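Long-range contacts in serine acetyltransferase 1, putative (Entamoeba histolytica, PDB 7BW9), which probably catalyses the transfer of an acetyl group to serine in cysteine biosynthesis and is held here with bound cysteine: residues A[189-194]-A[223-228]; A[178-183]-A[198-203]; A[48-53]-A[123-128]. One frame throughout, in Å; residues are numbered along the deposited sequence. Where two conformers were deposited one is given.

Interaction 1: residues A[189-194]-A[223-228]; sequences TAVIGN and HPTIGD. With CYS (cysteine), chain E.
Thr189 and His223 meet with their side chains crossing at about a right angle, and ND1 of the imidazole is where they join. Thr189 OG1 lies at the ring edge, 2.9 Å from His223 ND1, in a hydrogen bond, while Thr189 N donates to the same ND1 over 3.0 Å from about 30° out of the ring plane. With chi1 at 72°, the threonine hydroxyl sits between its own N and carbonyl carbon, which brings it round to the histidine; it also accepts from Arg222 N. Two bonds on ND1 restrict the turning of the ring and leave His223 NE2 directed at the bound cysteine, 3.3 Å from its SG, which lies near the ring plane. Arg222 belongs to the same pocket and binds that cysteine, as do Asp114 and Asp179 of the second subunit.

From here the segments run parallel as neighbouring coils of the left-handed beta-helix built by hexapeptide repeats, with strands 191-192 and 225-226 side by side in one of its flat sheets. Ile226 N donates a nearly straight bond to Val191 O, and Val191 N reaches Pro224 O. Val191 and Thr225 lie side by side on one sheet face, pointing the same way. Ile192 and Ile226 do likewise on the other, buried face, where, in the conformer given here, Ile226 CD1 lies 3.8 Å from Ile192 CG1.

Past the strands, Asn194 and Asp228 again lie alongside each other, their amide and carboxylate planes 15° apart. Asn194 N donates to Asp228 OD1 over 2.9 Å, meeting the oxygen from above the carboxylate plane. A water accepts from Asn194 ND2 and donates weakly to Asp228 OD2, and Asn194 OD1 takes the backbone N of Asn174 on the preceding coil.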
ATOM      1  N   THR A 189     -10.199  -1.368  19.383  1.00 16.30           N
ATOM      2  CA  THR A 189     -10.341  -0.950  20.770  1.00 18.71           C
ATOM      3  C   THR A 189      -9.078  -0.309  21.322  1.00 17.16           C
ATOM      4  O   THR A 189      -9.007  -0.032  22.520  1.00 18.25           O
ATOM      5  CB  THR A 189     -10.766  -2.137  21.635  1.00 23.38           C
ATOM      6  OG1 THR A 189      -9.665  -3.046  21.774  1.00 17.48           O
ATOM      7  CG2 THR A 189     -11.966  -2.858  20.985  1.00 17.62           C
ATOM      8  N   ALA A 190      -8.095  -0.032  20.471  1.00 15.85           N
ATOM      9  CA  ALA A 190      -6.874   0.594  20.935  1.00 13.91           C
ATOM     10  C   ALA A 190      -7.119   2.051  21.300  1.00 14.12           C
ATOM     11  O   ALA A 190      -8.011   2.716  20.757  1.00 14.94           O
ATOM     12  CB  ALA A 190      -5.778   0.498  19.874  1.00 15.00           C
ATOM     13  N   VAL A 191      -6.302   2.543  22.226  1.00 13.49           N
ATOM     14  CA  VAL A 191      -6.363   3.910  22.731  1.00 20.25           C
ATOM     15  C   VAL A 191      -4.955   4.488  22.699  1.00 19.69           C
ATOM     16  O   VAL A 191      -4.009   3.861  23.187  1.00 17.70           O
ATOM     17  CB  VAL A 191      -6.933   3.973  24.164  1.00 20.97           C
ATOM     18  CG1 VAL A 191      -6.912   5.408  24.681  1.00 17.61           C
ATOM     19  CG2 VAL A 191      -8.347   3.391  24.208  1.00 14.93           C
ATOM     20  N   ILE A 192      -4.823   5.685  22.145  1.00 14.61           N
ATOM     21  CA  ILE A 192      -3.541   6.346  21.968  1.00 17.58           C
ATOM     22  C   ILE A 192      -3.639   7.714  22.612  1.00 23.91           C
ATOM     23  O   ILE A 192      -4.594   8.452  22.344  1.00 17.23           O
ATOM     24  CB  ILE A 192      -3.179   6.484  20.477  1.00 19.68           C
ATOM     25  CG1 ILE A 192      -2.939   5.108  19.830  1.00 21.71           C
ATOM     26  CG2 ILE A 192      -1.973   7.411  20.303  1.00 16.43           C
ATOM     27  CD1 ILE A 192      -3.022   5.163  18.282  1.00 16.07           C
ATOM     28  N   GLY A 193      -2.656   8.055  23.448  1.00 19.32           N
ATOM     29  CA  GLY A 193      -2.621   9.343  24.119  1.00 20.59           C
ATOM     30  C   GLY A 193      -2.139  10.473  23.229  1.00 20.72           C
ATOM     31  O   GLY A 193      -2.266  10.426  22.002  1.00 17.23           O
ATOM     32  N   ASN A 194      -1.560  11.504  23.857  1.00 18.85           N
ATOM     33  CA  ASN A 194      -1.133  12.717  23.167  1.00 17.30           C
ATOM     34  C   ASN A 194       0.357  12.667  22.836  1.00 19.42           C
ATOM     35  O   ASN A 194       1.151  12.030  23.536  1.00 13.66           O
ATOM     36  CB  ASN A 194      -1.421  13.963  24.012  1.00 16.95           C
ATOM     37  CG  ASN A 194      -2.882  14.058  24.447  1.00 19.46           C
ATOM     38  OD1 ASN A 194      -3.797  13.715  23.697  1.00 17.05           O
ATOM     39  ND2 ASN A 194      -3.098  14.497  25.683  1.00 21.67           N
ATOM     40  N   HIS A 223      -6.990  -4.722  22.272  1.00 18.08           N
ATOM     41  CA  HIS A 223      -5.910  -4.007  21.616  1.00 19.35           C
ATOM     42  C   HIS A 223      -5.260  -3.115  22.654  1.00 14.02           C
ATOM     43  O   HIS A 223      -5.847  -2.865  23.710  1.00 16.82           O
ATOM     44  CB  HIS A 223      -6.441  -3.156  20.446  1.00 17.18           C
ATOM     45  CG  HIS A 223      -7.161  -3.949  19.400  1.00 15.97           C
ATOM     46  ND1 HIS A 223      -8.523  -3.874  19.215  1.00 20.33           N
ATOM     47  CD2 HIS A 223      -6.709  -4.847  18.488  1.00 21.21           C
ATOM     48  CE1 HIS A 223      -8.885  -4.688  18.240  1.00 15.89           C
ATOM     49  NE2 HIS A 223      -7.802  -5.287  17.776  1.00 23.73           N
ATOM     50  N   PRO A 224      -4.060  -2.609  22.396  1.00 15.56           N
ATOM     51  CA  PRO A 224      -3.334  -1.869  23.430  1.00 13.66           C
ATOM     52  C   PRO A 224      -3.871  -0.467  23.669  1.00 18.19           C
ATOM     53  O   PRO A 224      -4.457   0.181  22.790  1.00 18.80           O
ATOM     54  CB  PRO A 224      -1.903  -1.793  22.878  1.00 20.25           C
ATOM     55  CG  PRO A 224      -1.818  -2.897  21.884  1.00 16.26           C
ATOM     56  CD  PRO A 224      -3.180  -2.964  21.273  1.00 19.87           C
ATOM     57  N   THR A 225      -3.618  -0.007  24.891  1.00 17.23           N
ATOM     58  CA  THR A 225      -3.731   1.391  25.302  1.00 18.65           C
ATOM     59  C   THR A 225      -2.333   1.956  25.488  1.00 24.23           C
ATOM     60  O   THR A 225      -1.522   1.376  26.227  1.00 22.79           O
ATOM     61  CB  THR A 225      -4.483   1.521  26.633  1.00 21.34           C
ATOM     62  OG1 THR A 225      -5.854   1.175  26.456  1.00 26.29           O
ATOM     63  CG2 THR A 225      -4.390   2.951  27.186  1.00 24.78           C
ATOM     64  N   ILE A 226      -2.035   3.073  24.832  0.62 17.87           N
ATOM     65  CA  ILE A 226      -0.727   3.680  25.027  0.62 19.53           C
ATOM     66  C   ILE A 226      -0.911   5.104  25.537  0.62 19.98           C
ATOM     67  O   ILE A 226      -1.887   5.786  25.215  0.62 21.80           O
ATOM     68  CB  ILE A 226       0.139   3.625  23.747  0.62 20.10           C
ATOM     69  CG1 ILE A 226      -0.282   4.676  22.728  0.62 17.15           C
ATOM     70  CG2 ILE A 226       0.055   2.236  23.103  0.62 18.49           C
ATOM     71  CD1 ILE A 226       0.445   4.520  21.408  0.62 17.25           C
ATOM     72  N   GLY A 227       0.021   5.534  26.381  1.00 21.53           N
ATOM     73  CA  GLY A 227      -0.054   6.828  27.041  1.00 21.78           C
ATOM     74  C   GLY A 227       0.421   7.967  26.157  1.00 18.84           C
ATOM     75  O   GLY A 227       0.468   7.858  24.933  1.00 27.11           O
ATOM     76  N   ASP A 228       0.805   9.064  26.792  1.00 16.83           N
ATOM     77  CA  ASP A 228       1.322  10.227  26.094  1.00 15.75           C
ATOM     78  C   ASP A 228       2.819  10.092  25.842  1.00 19.39           C
ATOM     79  O   ASP A 228       3.544   9.414  26.575  1.00 17.50           O
ATOM     80  CB  ASP A 228       1.070  11.511  26.895  1.00 17.05           C
ATOM     81  CG  ASP A 228      -0.375  11.671  27.342  1.00 26.63           C
ATOM     82  OD1 ASP A 228      -1.298  11.118  26.701  1.00 23.78           O
ATOM     83  OD2 ASP A 228      -0.588  12.373  28.356  1.00 35.77           O
TER
HETATM   84  N   CYS E 402      -8.881  -7.614  13.344  1.00 20.00           N
HETATM   85  CA  CYS E 402      -8.535  -8.378  14.571  1.00 20.00           C
HETATM   86  C   CYS E 402      -9.321  -7.826  15.770  1.00 20.00           C
HETATM   87  O   CYS E 402     -10.076  -6.882  15.567  1.00 20.00           O
HETATM   88  CB  CYS E 402      -7.036  -8.346  14.851  1.00 20.00           C
HETATM   89  SG  CYS E 402      -6.354  -6.690  15.115  1.00 20.00           S
HETATM   90  OXT CYS E 402      -9.186  -8.345  16.843  1.00 20.00           O
HETATM   91  O   HOH W   1      -0.504  15.192  27.332  1.00 30.49           O

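Interaction 2: residues A[178-183]-A[198-203]; sequences IDHGVG and VYQSVT. With CYS (cysteine), chain D.
Asp179 and Tyr199 occupy equivalent places on successive coils of the left-handed beta-helix, just beyond the parallel pairing of Ile178 with Val198, and both reach toward a bound cysteine. Swung opposite its main-chain N (chi1 -158°), the Asp179 carboxylate extends to the ligand, where Asp179 OD2 accepts from the cysteine N over 2.7 Å. Arg222 of the third subunit also binds this cysteine, which places the pocket at the subunit interface. Behind the carboxylate, Asp179 CB packs 3.7 Å from Tyr199 CE1. The phenol oxygen is also bonded to Arg197 NE.

His180 comes next, with Asp179 OD1 over the centre of one ring face. His180 NE2 is 3.2 Å from the cysteine SG, which lies in the ring plane, while ND1 is bonded to Asp165 of the third subunit, a partner that would fix the ring's rotation. Gln200 runs alongside His180 with its amide turned 83° from the imidazole. A bend at chi2 (-82°) brings Gln200 OE1 to the ring edge, 3.2 Å from His180 CD2, and NE2 is bonded to Thr203 of the third subunit.

Beyond the histidine the coils turn: Ser201, within a type II turn from Tyr199 to Val202, donates its N to Val182 O. At the ligand end, one water donates to Asp179 OD2 and lies 2.8 Å from Tyr199 OH.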
ATOM      1  N   ILE A 178       2.133   9.798  12.550  1.00 13.45           N
ATOM      2  CA  ILE A 178       2.591   8.577  11.894  1.00 12.05           C
ATOM      3  C   ILE A 178       3.563   8.989  10.797  1.00 15.00           C
ATOM      4  O   ILE A 178       3.183   9.722   9.875  1.00 17.18           O
ATOM      5  CB  ILE A 178       1.420   7.765  11.318  1.00 15.77           C
ATOM      6  CG1 ILE A 178       0.546   7.211  12.438  1.00 21.81           C
ATOM      7  CG2 ILE A 178       1.924   6.622  10.434  1.00 13.55           C
ATOM      8  CD1 ILE A 178      -0.704   6.540  11.948  1.00 22.48           C
ATOM      9  N   ASP A 179       4.818   8.555  10.911  1.00 14.14           N
ATOM     10  CA  ASP A 179       5.830   8.793   9.883  1.00 19.04           C
ATOM     11  C   ASP A 179       5.917   7.571   8.981  1.00 19.04           C
ATOM     12  O   ASP A 179       6.006   6.444   9.477  1.00 15.22           O
ATOM     13  CB  ASP A 179       7.203   9.093  10.494  1.00 15.73           C
ATOM     14  CG  ASP A 179       8.134   9.857   9.529  1.00 22.49           C
ATOM     15  OD1 ASP A 179       7.720  10.169   8.385  1.00 18.92           O
ATOM     16  OD2 ASP A 179       9.292  10.147   9.918  1.00 24.54           O
ATOM     17  N   HIS A 180       5.870   7.804   7.660  1.00 15.45           N
ATOM     18  CA  HIS A 180       5.937   6.763   6.632  1.00 19.71           C
ATOM     19  C   HIS A 180       4.664   5.923   6.631  1.00 19.04           C
ATOM     20  O   HIS A 180       3.872   6.014   5.690  1.00 15.36           O
ATOM     21  CB  HIS A 180       7.181   5.878   6.803  1.00 15.98           C
ATOM     22  CG  HIS A 180       8.472   6.645   6.819  1.00 19.11           C
ATOM     23  ND1 HIS A 180       8.863   7.470   5.785  1.00 18.06           N
ATOM     24  CD2 HIS A 180       9.460   6.716   7.749  1.00 17.64           C
ATOM     25  CE1 HIS A 180      10.034   8.016   6.076  1.00 23.29           C
ATOM     26  NE2 HIS A 180      10.418   7.579   7.264  1.00 16.79           N
ATOM     27  N   GLY A 181       4.468   5.071   7.640  1.00 13.99           N
ATOM     28  CA  GLY A 181       3.153   4.544   7.934  1.00 12.93           C
ATOM     29  C   GLY A 181       2.744   3.252   7.247  1.00 15.76           C
ATOM     30  O   GLY A 181       1.824   2.585   7.745  1.00 17.00           O
ATOM     31  N   VAL A 182       3.353   2.877   6.112  1.00 15.84           N
ATOM     32  CA  VAL A 182       2.922   1.651   5.433  1.00 17.54           C
ATOM     33  C   VAL A 182       3.113   0.471   6.373  1.00 16.71           C
ATOM     34  O   VAL A 182       4.147   0.350   7.041  1.00 14.43           O
ATOM     35  CB  VAL A 182       3.684   1.424   4.115  1.00 14.85           C
ATOM     36  CG1 VAL A 182       3.402   0.025   3.590  1.00 18.24           C
ATOM     37  CG2 VAL A 182       3.272   2.432   3.047  1.00 19.46           C
ATOM     38  N   GLY A 183       2.093  -0.386   6.458  1.00 13.88           N
ATOM     39  CA  GLY A 183       2.114  -1.505   7.365  1.00 15.58           C
ATOM     40  C   GLY A 183       1.580  -1.226   8.753  1.00 16.02           C
ATOM     41  O   GLY A 183       1.359  -2.181   9.511  1.00 14.87           O
ATOM     42  N   VAL A 198       4.495   7.107  15.731  1.00 11.64           N
ATOM     43  CA  VAL A 198       4.468   5.715  15.312  1.00 11.50           C
ATOM     44  C   VAL A 198       5.041   5.629  13.902  1.00 16.14           C
ATOM     45  O   VAL A 198       4.709   6.452  13.046  1.00 18.70           O
ATOM     46  CB  VAL A 198       3.030   5.161  15.359  1.00 17.79           C
ATOM     47  CG1 VAL A 198       2.981   3.789  14.777  1.00 17.09           C
ATOM     48  CG2 VAL A 198       2.480   5.177  16.794  1.00 12.49           C
ATOM     49  N   TYR A 199       5.871   4.626  13.650  1.00 16.53           N
ATOM     50  CA  TYR A 199       6.607   4.458  12.404  1.00 15.92           C
ATOM     51  C   TYR A 199       6.000   3.332  11.568  1.00 14.77           C
ATOM     52  O   TYR A 199       5.054   2.651  11.978  1.00 14.79           O
ATOM     53  CB  TYR A 199       8.092   4.198  12.716  1.00 13.78           C
ATOM     54  CG  TYR A 199       8.774   5.482  13.110  1.00 18.22           C
ATOM     55  CD1 TYR A 199       9.268   6.352  12.138  1.00 19.38           C
ATOM     56  CD2 TYR A 199       8.838   5.876  14.435  1.00 20.35           C
ATOM     57  CE1 TYR A 199       9.862   7.539  12.477  1.00 19.36           C
ATOM     58  CE2 TYR A 199       9.429   7.081  14.789  1.00 23.57           C
ATOM     59  CZ  TYR A 199       9.939   7.909  13.801  1.00 24.51           C
ATOM     60  OH  TYR A 199      10.525   9.113  14.127  1.00 24.81           O
ATOM     61  N   GLN A 200       6.593   3.112  10.394  1.00 17.31           N
ATOM     62  CA  GLN A 200       6.124   2.073   9.479  1.00 17.90           C
ATOM     63  C   GLN A 200       6.115   0.701  10.145  1.00 18.47           C
ATOM     64  O   GLN A 200       6.914   0.419  11.039  1.00 13.23           O
ATOM     65  CB  GLN A 200       7.005   2.022   8.224  1.00 14.02           C
ATOM     66  CG  GLN A 200       8.501   1.775   8.459  1.00  9.79           C
ATOM     67  CD  GLN A 200       9.262   3.032   8.824  1.00 14.89           C
ATOM     68  OE1 GLN A 200       8.668   4.036   9.231  1.00 13.09           O
ATOM     69  NE2 GLN A 200      10.589   2.987   8.691  1.00 17.28           N
ATOM     70  N   SER A 201       5.198  -0.159   9.685  1.00 13.83           N
ATOM     71  CA  SER A 201       5.143  -1.576  10.044  1.00 16.63           C
ATOM     72  C   SER A 201       4.829  -1.809  11.519  1.00 16.32           C
ATOM     73  O   SER A 201       5.089  -2.887  12.042  1.00 18.26           O
ATOM     74  CB  SER A 201       6.443  -2.294   9.666  1.00 22.48           C
ATOM     75  OG  SER A 201       6.906  -1.860   8.394  1.00 33.41           O
ATOM     76  N   VAL A 202       4.239  -0.839  12.193  1.00 17.06           N
ATOM     77  CA  VAL A 202       3.913  -0.968  13.606  1.00 17.37           C
ATOM     78  C   VAL A 202       2.497  -1.511  13.733  1.00 20.13           C
ATOM     79  O   VAL A 202       1.565  -1.006  13.092  1.00 14.83           O
ATOM     80  CB  VAL A 202       4.053   0.381  14.324  1.00 17.78           C
ATOM     81  CG1 VAL A 202       3.313   0.364  15.662  1.00 14.68           C
ATOM     82  CG2 VAL A 202       5.534   0.735  14.490  1.00 15.53           C
ATOM     83  N   THR A 203       2.334  -2.545  14.553  1.00 17.08           N
ATOM     84  CA  THR A 203       1.019  -3.060  14.902  1.00 15.77           C
ATOM     85  C   THR A 203       0.692  -2.734  16.352  1.00 20.32           C
ATOM     86  O   THR A 203       1.491  -3.012  17.263  1.00 17.86           O
ATOM     87  CB  THR A 203       0.934  -4.573  14.684  1.00 20.63           C
ATOM     88  OG1 THR A 203       1.006  -4.865  13.286  1.00 17.71           O
ATOM     89  CG2 THR A 203      -0.376  -5.124  15.242  1.00 17.98           C
TER
HETATM   90  N   CYS D 401      11.487  10.785   8.429  1.00 20.00           N
HETATM   91  CA  CYS D 401      12.571  10.655   9.440  1.00 20.00           C
HETATM   92  C   CYS D 401      13.856  11.355   8.960  1.00 20.00           C
HETATM   93  O   CYS D 401      13.899  11.855   7.880  1.00 20.00           O
HETATM   94  CB  CYS D 401      12.812   9.189   9.772  1.00 20.00           C
HETATM   95  SG  CYS D 401      13.406   8.200   8.381  1.00 20.00           S
HETATM   96  OXT CYS D 401      14.802  11.386   9.732  1.00 20.00           O
HETATM   97  O   HOH W   2      10.239  11.270  12.330  1.00 22.85           O
HETATM   98  O   HOH W   3       2.835  -4.297  11.257  1.00 27.75           O

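Interaction 3: residues A[48-53]-A[123-128]; sequences DFFTRR and IIRSYP
Ile124 presents its two branches to two phenylalanines. Ile124 CD1 lies over one face of the Phe49 ring, 4.0 Å from the centroid, in a CH-pi contact. Ile124 CG2, anti to the backbone N, lies 3.5 Å from Phe50 CE2. The CZ of Phe50 brings its ring edge up to Ile124 O at 3.3 Å, and that oxygen also accepts from His131 NE2.

Next to this apolar patch, Arg125 NH1 donates to Phe49 O over 2.8 Å, with the oxygen in the guanidinium plane and the nitrogen nearly on the line of the carbonyl bond. The bend at chi3 (55°) turns the guanidinium back to this carbonyl, while Arg125 CG rests against Phe49 CB.

The contact therefore joins the short, weakly bonded helix 47-50 to the C-terminal part of helix 120-126, within the N-terminal helical domain that precedes the beta-helix in serine acetyltransferases. Helix 96-113 backs Ile124 through Ile107, and helix 36-45 packs against Phe50. The other guanidinium nitrogens have partners too: Arg125 NH2 bonds Pro30 O, and NE forms a salt bridge with Glu153 of the third subunit and a hydrogen bond to Tyr79 of that same subunit.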
ATOM      1  N   ASP A  48      -6.624  26.590   1.184  1.00 23.70           N
ATOM      2  CA  ASP A  48      -5.474  27.237   0.556  1.00 27.13           C
ATOM      3  C   ASP A  48      -4.560  26.253  -0.166  1.00 31.25           C
ATOM      4  O   ASP A  48      -3.886  26.647  -1.124  1.00 36.14           O
ATOM      5  CB  ASP A  48      -4.675  28.024   1.591  1.00 30.95           C
ATOM      6  CG  ASP A  48      -5.363  29.318   2.003  1.00 31.97           C
ATOM      7  OD1 ASP A  48      -6.552  29.517   1.652  1.00 35.58           O
ATOM      8  OD2 ASP A  48      -4.714  30.130   2.696  1.00 41.78           O
ATOM      9  N   PHE A  49      -4.544  24.977   0.229  1.00 25.46           N
ATOM     10  CA  PHE A  49      -3.619  24.026  -0.381  1.00 23.23           C
ATOM     11  C   PHE A  49      -4.271  23.108  -1.399  1.00 22.98           C
ATOM     12  O   PHE A  49      -3.553  22.397  -2.119  1.00 28.20           O
ATOM     13  CB  PHE A  49      -2.920  23.194   0.714  1.00 21.81           C
ATOM     14  CG  PHE A  49      -2.134  24.041   1.673  1.00 23.12           C
ATOM     15  CD1 PHE A  49      -0.812  24.351   1.415  1.00 29.67           C
ATOM     16  CD2 PHE A  49      -2.740  24.594   2.792  1.00 25.26           C
ATOM     17  CE1 PHE A  49      -0.097  25.165   2.283  1.00 25.29           C
ATOM     18  CE2 PHE A  49      -2.033  25.407   3.656  1.00 27.45           C
ATOM     19  CZ  PHE A  49      -0.709  25.692   3.402  1.00 26.24           C
ATOM     20  N   PHE A  50      -5.594  23.101  -1.496  1.00 20.98           N
ATOM     21  CA  PHE A  50      -6.266  22.119  -2.336  1.00 18.64           C
ATOM     22  C   PHE A  50      -7.294  22.677  -3.315  1.00 21.72           C
ATOM     23  O   PHE A  50      -7.829  21.898  -4.110  1.00 24.79           O
ATOM     24  CB  PHE A  50      -6.965  21.063  -1.461  1.00 21.72           C
ATOM     25  CG  PHE A  50      -6.014  20.216  -0.637  1.00 16.86           C
ATOM     26  CD1 PHE A  50      -5.324  19.160  -1.213  1.00 17.56           C
ATOM     27  CD2 PHE A  50      -5.822  20.482   0.708  1.00 18.07           C
ATOM     28  CE1 PHE A  50      -4.457  18.379  -0.454  1.00 23.12           C
ATOM     29  CE2 PHE A  50      -4.954  19.699   1.481  1.00 17.44           C
ATOM     30  CZ  PHE A  50      -4.272  18.651   0.895  1.00 17.49           C
ATOM     31  N   THR A  51      -7.610  23.969  -3.285  1.00 24.65           N
ATOM     32  CA  THR A  51      -8.668  24.490  -4.142  1.00 26.27           C
ATOM     33  C   THR A  51      -8.140  25.560  -5.082  1.00 26.86           C
ATOM     34  O   THR A  51      -7.149  26.238  -4.792  1.00 30.67           O
ATOM     35  CB  THR A  51      -9.816  25.105  -3.335  1.00 21.06           C
ATOM     36  OG1 THR A  51      -9.328  26.236  -2.610  1.00 19.44           O
ATOM     37  CG2 THR A  51     -10.406  24.092  -2.378  1.00 20.70           C
ATOM     38  N   ARG A  52      -8.857  25.719  -6.198  1.00 26.59           N
ATOM     39  CA  ARG A  52      -8.670  26.860  -7.087  1.00 35.40           C
ATOM     40  C   ARG A  52      -8.948  28.168  -6.354  1.00 31.65           C
ATOM     41  O   ARG A  52      -9.917  28.283  -5.602  1.00 33.13           O
ATOM     42  CB  ARG A  52      -9.606  26.738  -8.285  1.00 42.29           C
ATOM     43  CG  ARG A  52      -9.042  25.956  -9.447  1.00 48.12           C
ATOM     44  CD  ARG A  52     -10.128  25.747 -10.481  1.00 61.41           C
ATOM     45  NE  ARG A  52     -10.792  27.006 -10.823  1.00 69.20           N
ATOM     46  CZ  ARG A  52     -11.921  27.093 -11.521  1.00 67.70           C
ATOM     47  NH1 ARG A  52     -12.520  25.992 -11.958  1.00 57.17           N
ATOM     48  NH2 ARG A  52     -12.455  28.283 -11.784  1.00 66.73           N
ATOM     49  N   ARG A  53      -8.098  29.167  -6.591  1.00 34.68           N
ATOM     50  CA  ARG A  53      -8.190  30.411  -5.829  1.00 39.92           C
ATOM     51  C   ARG A  53      -9.556  31.086  -5.973  1.00 38.73           C
ATOM     52  O   ARG A  53      -9.997  31.786  -5.056  1.00 38.38           O
ATOM     53  CB  ARG A  53      -7.070  31.357  -6.250  1.00 41.41           C
ATOM     54  CG  ARG A  53      -5.689  30.776  -6.025  1.00 46.89           C
ATOM     55  CD  ARG A  53      -4.604  31.631  -6.652  1.00 52.03           C
ATOM     56  NE  ARG A  53      -4.587  32.982  -6.102  1.00 61.52           N
ATOM     57  CZ  ARG A  53      -3.502  33.747  -6.044  1.00 67.52           C
ATOM     58  NH1 ARG A  53      -2.336  33.280  -6.495  1.00 51.02           N
ATOM     59  NH2 ARG A  53      -3.582  34.975  -5.529  1.00 55.23           N
ATOM     60  N   ILE A 123       3.687  18.957   4.328  1.00 20.98           N
ATOM     61  CA  ILE A 123       2.996  18.050   5.240  1.00 21.98           C
ATOM     62  C   ILE A 123       1.526  17.951   4.861  1.00 21.77           C
ATOM     63  O   ILE A 123       0.959  16.855   4.764  1.00 16.37           O
ATOM     64  CB  ILE A 123       3.180  18.519   6.698  1.00 17.03           C
ATOM     65  CG1 ILE A 123       4.653  18.451   7.101  1.00 19.63           C
ATOM     66  CG2 ILE A 123       2.330  17.696   7.670  1.00 14.30           C
ATOM     67  CD1 ILE A 123       4.975  19.278   8.302  1.00 17.69           C
ATOM     68  N   ILE A 124       0.894  19.097   4.618  1.00 15.57           N
ATOM     69  CA  ILE A 124      -0.541  19.100   4.379  1.00 21.18           C
ATOM     70  C   ILE A 124      -0.865  18.395   3.071  1.00 19.62           C
ATOM     71  O   ILE A 124      -1.844  17.649   2.973  1.00 16.14           O
ATOM     72  CB  ILE A 124      -1.070  20.542   4.388  1.00 23.57           C
ATOM     73  CG1 ILE A 124      -1.024  21.120   5.804  1.00 21.48           C
ATOM     74  CG2 ILE A 124      -2.482  20.584   3.808  1.00 18.02           C
ATOM     75  CD1 ILE A 124      -1.410  22.601   5.876  1.00 24.45           C
ATOM     76  N   ARG A 125      -0.045  18.608   2.051  1.00 20.49           N
ATOM     77  CA  ARG A 125      -0.412  18.107   0.735  1.00 22.00           C
ATOM     78  C   ARG A 125      -0.021  16.651   0.543  1.00 26.10           C
ATOM     79  O   ARG A 125      -0.663  15.938  -0.235  1.00 20.85           O
ATOM     80  CB  ARG A 125       0.230  18.981  -0.341  1.00 22.41           C
ATOM     81  CG  ARG A 125      -0.621  20.226  -0.624  1.00 27.03           C
ATOM     82  CD  ARG A 125      -0.144  21.037  -1.804  1.00 23.61           C
ATOM     83  NE  ARG A 125      -0.027  20.281  -3.040  1.00 21.24           N
ATOM     84  CZ  ARG A 125      -1.013  20.072  -3.916  1.00 27.16           C
ATOM     85  NH1 ARG A 125      -2.241  20.523  -3.695  1.00 25.90           N
ATOM     86  NH2 ARG A 125      -0.766  19.395  -5.028  1.00 22.57           N
ATOM     87  N   SER A 126       1.007  16.193   1.248  1.00 14.72           N
ATOM     88  CA  SER A 126       1.673  14.958   0.866  1.00 22.87           C
ATOM     89  C   SER A 126       1.893  13.934   1.976  1.00 17.61           C
ATOM     90  O   SER A 126       2.221  12.793   1.651  1.00 20.69           O
ATOM     91  CB  SER A 126       3.031  15.274   0.227  1.00 23.11           C
ATOM     92  OG  SER A 126       2.847  16.044  -0.948  1.00 29.14           O
ATOM     93  N   TYR A 127       1.735  14.273   3.251  1.00 17.75           N
ATOM     94  CA  TYR A 127       2.076  13.283   4.290  1.00 22.40           C
ATOM     95  C   TYR A 127       0.943  12.276   4.470  1.00 21.36           C
ATOM     96  O   TYR A 127      -0.153  12.661   4.898  1.00 16.40           O
ATOM     97  CB  TYR A 127       2.405  13.962   5.610  1.00 15.89           C
ATOM     98  CG  TYR A 127       3.888  14.238   5.750  1.00 15.68           C
ATOM     99  CD1 TYR A 127       4.629  14.694   4.670  1.00 17.25           C
ATOM    100  CD2 TYR A 127       4.550  14.015   6.947  1.00 18.81           C
ATOM    101  CE1 TYR A 127       5.993  14.946   4.778  1.00 17.23           C
ATOM    102  CE2 TYR A 127       5.925  14.261   7.077  1.00 19.50           C
ATOM    103  CZ  TYR A 127       6.639  14.726   5.987  1.00 23.39           C
ATOM    104  OH  TYR A 127       8.000  14.961   6.106  1.00 20.12           O
ATOM    105  N   PRO A 128       1.165  10.982   4.189  1.00 19.00           N
ATOM    106  CA  PRO A 128       0.068  10.006   4.341  1.00 14.26           C
ATOM    107  C   PRO A 128      -0.426   9.868   5.768  1.00 17.55           C
ATOM    108  O   PRO A 128      -1.592   9.500   5.965  1.00 14.48           O
ATOM    109  CB  PRO A 128       0.680   8.688   3.843  1.00 15.29           C
ATOM    110  CG  PRO A 128       2.165   8.873   4.009  1.00 18.98           C
ATOM    111  CD  PRO A 128       2.421  10.350   3.754  1.00 17.44           C
TER

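How the interactions relate
Along the chain, interaction 3 closes within the helical domain before the beta-helix begins, while interactions 1 and 2 alternate their segments farther on, as expected for contacts on different flanks of successive coils. Their centres are about 15 Å apart: one in the sheet with strands 191-192 and 225-226, the other in the turns after strands 177-178 and 197-198. Each borders a bound cysteine, the one at interaction 1 shared with the second subunit, the one at interaction 2 with the third. The centres of interactions 3 and 1 are about 29 Å apart, across the chain's centre, but interaction 3 touches interaction 2, where Pro128 CG packs 3.7 Å from His180 O. Both 2 and 3 also meet the third subunit, so trimer contacts span helical domain and solenoid alike.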